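Local coordinates for mandelate racemase (Bordetella bronchiseptica, PDB 3H12), which is a putative mandelate racemase of the enolase superfamily and probably acts on a carboxylate substrate with the help of a bound metal ion, at residues I198-N203 and Y224-P229. Residues are numbered along the deposited sequence; the frame is centred on the assembly and turned at random.
With NA (sodium ion), chain C.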
ATOM      1  N   ILE A 198       1.214  29.901  19.548  1.00 13.76           N
ATOM      2  CA  ILE A 198       1.992  30.570  18.539  1.00 13.81           C
ATOM      3  C   ILE A 198       1.821  29.777  17.224  1.00 14.32           C
ATOM      4  O   ILE A 198       2.100  28.536  17.210  1.00 16.96           O
ATOM      5  CB  ILE A 198       3.452  30.692  18.924  1.00 14.23           C
ATOM      6  CG1 ILE A 198       3.571  31.533  20.229  1.00 15.01           C
ATOM      7  CG2 ILE A 198       4.273  31.299  17.715  1.00 15.98           C
ATOM      8  CD1 ILE A 198       5.071  31.584  20.713  1.00 15.89           C
ATOM      9  N   LEU A 199       1.248  30.431  16.216  1.00 13.99           N
ATOM     10  CA  LEU A 199       1.015  29.838  14.865  1.00 13.47           C
ATOM     11  C   LEU A 199       2.110  30.356  13.979  1.00 14.76           C
ATOM     12  O   LEU A 199       2.576  31.503  14.186  1.00 15.50           O
ATOM     13  CB  LEU A 199      -0.319  30.324  14.367  1.00 13.29           C
ATOM     14  CG  LEU A 199      -1.577  29.633  15.055  1.00 13.51           C
ATOM     15  CD1 LEU A 199      -1.628  29.752  16.539  1.00 14.51           C
ATOM     16  CD2 LEU A 199      -2.736  30.368  14.358  1.00 15.74           C
ATOM     17  N   VAL A 200       2.500  29.583  12.953  1.00 13.13           N
ATOM     18  CA  VAL A 200       3.555  30.025  12.011  1.00 14.53           C
ATOM     19  C   VAL A 200       3.010  29.852  10.646  1.00 13.87           C
ATOM     20  O   VAL A 200       2.298  28.850  10.335  1.00 15.01           O
ATOM     21  CB  VAL A 200       4.830  29.080  12.235  1.00 14.91           C
ATOM     22  CG1 VAL A 200       5.885  29.245  11.157  1.00 18.63           C
ATOM     23  CG2 VAL A 200       5.392  29.556  13.613  1.00 17.78           C
ATOM     24  N   ASP A 201       3.327  30.791   9.731  1.00 14.10           N
ATOM     25  CA  ASP A 201       2.739  30.764   8.343  1.00 13.08           C
ATOM     26  C   ASP A 201       3.867  31.156   7.381  1.00 14.54           C
ATOM     27  O   ASP A 201       4.449  32.267   7.458  1.00 14.45           O
ATOM     28  CB  ASP A 201       1.606  31.792   8.322  1.00 14.58           C
ATOM     29  CG  ASP A 201       0.949  31.907   6.938  1.00 17.95           C
ATOM     30  OD1 ASP A 201       1.428  31.284   5.922  1.00 15.97           O
ATOM     31  OD2 ASP A 201      -0.090  32.632   6.918  1.00 15.94           O
ATOM     32  N   ALA A 202       4.258  30.216   6.498  1.00 14.56           N
ATOM     33  CA  ALA A 202       5.358  30.512   5.533  1.00 13.00           C
ATOM     34  C   ALA A 202       4.905  30.943   4.191  1.00 14.45           C
ATOM     35  O   ALA A 202       5.745  31.226   3.303  1.00 15.61           O
ATOM     36  CB  ALA A 202       6.177  29.161   5.355  1.00 15.02           C
ATOM     37  N   ASN A 203       3.556  31.083   3.972  1.00 14.60           N
ATOM     38  CA  ASN A 203       3.023  31.560   2.670  1.00 13.99           C
ATOM     39  C   ASN A 203       3.748  30.886   1.479  1.00 15.94           C
ATOM     40  O   ASN A 203       4.068  31.500   0.440  1.00 14.95           O
ATOM     41  CB  ASN A 203       3.197  33.148   2.490  1.00 15.11           C
ATOM     42  CG  ASN A 203       2.184  33.893   3.330  1.00 16.28           C
ATOM     43  OD1 ASN A 203       2.515  34.332   4.426  1.00 18.49           O
ATOM     44  ND2 ASN A 203       0.939  34.006   2.825  1.00 18.15           N
ATOM     45  N   TYR A 224       1.409  25.829  17.444  1.00 12.18           N
ATOM     46  CA  TYR A 224       0.117  25.163  17.221  1.00 13.33           C
ATOM     47  C   TYR A 224      -0.025  24.636  15.792  1.00 12.66           C
ATOM     48  O   TYR A 224      -0.549  23.476  15.644  1.00 13.41           O
ATOM     49  CB  TYR A 224      -0.945  26.195  17.564  1.00 15.16           C
ATOM     50  CG  TYR A 224      -2.383  25.616  17.555  1.00 14.13           C
ATOM     51  CD1 TYR A 224      -2.855  25.013  18.670  1.00 15.76           C
ATOM     52  CD2 TYR A 224      -3.185  25.753  16.419  1.00 13.36           C
ATOM     53  CE1 TYR A 224      -4.150  24.513  18.699  1.00 14.85           C
ATOM     54  CE2 TYR A 224      -4.521  25.317  16.391  1.00 15.76           C
ATOM     55  CZ  TYR A 224      -4.959  24.655  17.568  1.00 16.56           C
ATOM     56  OH  TYR A 224      -6.248  24.167  17.544  1.00 16.78           O
ATOM     57  N   TRP A 225       0.404  25.420  14.790  1.00 13.47           N
ATOM     58  CA  TRP A 225       0.317  24.903  13.414  1.00 11.89           C
ATOM     59  C   TRP A 225       1.393  25.574  12.573  1.00 13.61           C
ATOM     60  O   TRP A 225       1.966  26.614  12.968  1.00 14.48           O
ATOM     61  CB  TRP A 225      -1.114  24.993  12.794  1.00 12.97           C
ATOM     62  CG  TRP A 225      -1.595  26.372  12.350  1.00 12.48           C
ATOM     63  CD1 TRP A 225      -0.925  27.390  11.665  1.00 13.45           C
ATOM     64  CD2 TRP A 225      -2.942  26.817  12.448  1.00 12.64           C
ATOM     65  NE1 TRP A 225      -1.809  28.463  11.357  1.00 13.78           N
ATOM     66  CE2 TRP A 225      -3.053  28.088  11.784  1.00 14.07           C
ATOM     67  CE3 TRP A 225      -4.064  26.226  12.990  1.00 13.33           C
ATOM     68  CZ2 TRP A 225      -4.284  28.815  11.741  1.00 13.18           C
ATOM     69  CZ3 TRP A 225      -5.288  26.892  12.888  1.00 13.07           C
ATOM     70  CH2 TRP A 225      -5.368  28.173  12.274  1.00 15.99           C
ATOM     71  N   PHE A 226       1.651  24.932  11.426  1.00 12.85           N
ATOM     72  CA  PHE A 226       2.592  25.395  10.378  1.00 12.00           C
ATOM     73  C   PHE A 226       1.761  25.461   9.143  1.00 13.80           C
ATOM     74  O   PHE A 226       1.281  24.451   8.576  1.00 13.52           O
ATOM     75  CB  PHE A 226       3.638  24.246  10.289  1.00 12.57           C
ATOM     76  CG  PHE A 226       4.855  24.569   9.456  1.00 12.96           C
ATOM     77  CD1 PHE A 226       5.055  25.835   8.938  1.00 13.75           C
ATOM     78  CD2 PHE A 226       5.798  23.590   9.203  1.00 14.40           C
ATOM     79  CE1 PHE A 226       6.237  26.146   8.222  1.00 14.35           C
ATOM     80  CE2 PHE A 226       7.011  23.863   8.431  1.00 14.10           C
ATOM     81  CZ  PHE A 226       7.197  25.140   7.941  1.00 14.52           C
ATOM     82  N   GLU A 227       1.440  26.725   8.797  1.00 12.74           N
ATOM     83  CA  GLU A 227       0.540  27.095   7.693  1.00 13.29           C
ATOM     84  C   GLU A 227       1.258  27.436   6.416  1.00 13.49           C
ATOM     85  O   GLU A 227       2.323  28.006   6.430  1.00 14.56           O
ATOM     86  CB  GLU A 227      -0.294  28.318   8.162  1.00 14.84           C
ATOM     87  CG  GLU A 227      -1.109  28.966   7.041  1.00 13.68           C
ATOM     88  CD  GLU A 227      -2.041  29.974   7.671  1.00 14.86           C
ATOM     89  OE1 GLU A 227      -2.206  30.083   8.915  1.00 15.27           O
ATOM     90  OE2 GLU A 227      -2.731  30.654   6.797  1.00 15.43           O
ATOM     91  N   GLU A 228       0.685  26.887   5.347  1.00 12.92           N
ATOM     92  CA  GLU A 228       1.264  27.001   3.961  1.00 13.12           C
ATOM     93  C   GLU A 228       2.791  26.797   4.045  1.00 12.90           C
ATOM     94  O   GLU A 228       3.612  27.597   3.590  1.00 14.13           O
ATOM     95  CB  GLU A 228       0.946  28.390   3.295  1.00 13.62           C
ATOM     96  CG  GLU A 228      -0.486  28.351   2.711  1.00 16.07           C
ATOM     97  CD  GLU A 228      -0.707  29.421   1.658  1.00 14.96           C
ATOM     98  OE1 GLU A 228       0.039  30.455   1.671  1.00 16.50           O
ATOM     99  OE2 GLU A 228      -1.533  29.142   0.754  1.00 16.44           O
ATOM    100  N   PRO A 229       3.285  25.669   4.601  1.00 11.90           N
ATOM    101  CA  PRO A 229       4.730  25.421   4.737  1.00 13.56           C
ATOM    102  C   PRO A 229       5.382  25.305   3.371  1.00 15.60           C
ATOM    103  O   PRO A 229       6.587  25.602   3.261  1.00 16.94           O
ATOM    104  CB  PRO A 229       4.793  24.085   5.446  1.00 14.56           C
ATOM    105  CG  PRO A 229       3.471  23.368   5.079  1.00 15.04           C
ATOM    106  CD  PRO A 229       2.465  24.546   5.137  1.00 13.84           C
TER
HETATM  107 NA    NA C 500      -2.072  32.482   5.465  1.00 18.59          NA
HETATM  108  O   HOH W   1      -0.470  31.441   4.145  1.00 22.03           O
HETATM  109  O   HOH W   2       0.465  32.483   0.084  1.00 17.95           O
HETATM  110  O   HOH W   3      -1.587  34.353   4.120  1.00 17.54           O
HETATM  111  O   HOH W   4      -3.341  34.222   6.735  1.00 16.77           O
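Asp201 OD2 (2.5 Å) and Glu227 OE2 (2.4 Å) share a sodium ion. Their carboxylates stack with planes 16° apart; the cation probably offsets the repulsion between Asp201 OD2 and Glu227 OE2, 3.3 Å apart, and Glu254 and three waters complete its shell. Glu227, with CG anti to its backbone N (chi1 170°), reaches the metal as an extended chain. One of those waters donates to both Asp201 OD1 and Glu228 OE1, drawing Glu228 into the second shell. Asp201 OD1 also accepts from Asn203 N (2.9 Å), an Asx turn that steadies the carboxylate, while Lys173 holds Asp201 OD2 and Lys171 pairs with Glu227 OE1. Two residues back on the same face, Leu199 CD2 lies over the six-membered ring of Trp225 (CH-pi, 3.8 Å to the centroid), whose NE1 bonds weakly to Glu227 OE1. Backbone hydrogen bonds, among them Glu227 N to Val200 O (2.8 Å), set Asp201 beside Glu227 at the C-terminal strand ends, where enolase-superfamily barrels carry metal ligands. On the other face Val200 CG1 meets Phe226 CD1 (4.2 Å), apolar side chains suited to packing on Leu218 of helix 208-220, the connection of this beta-alpha-beta unit; strands 169-173 and 249-252 flank the pair.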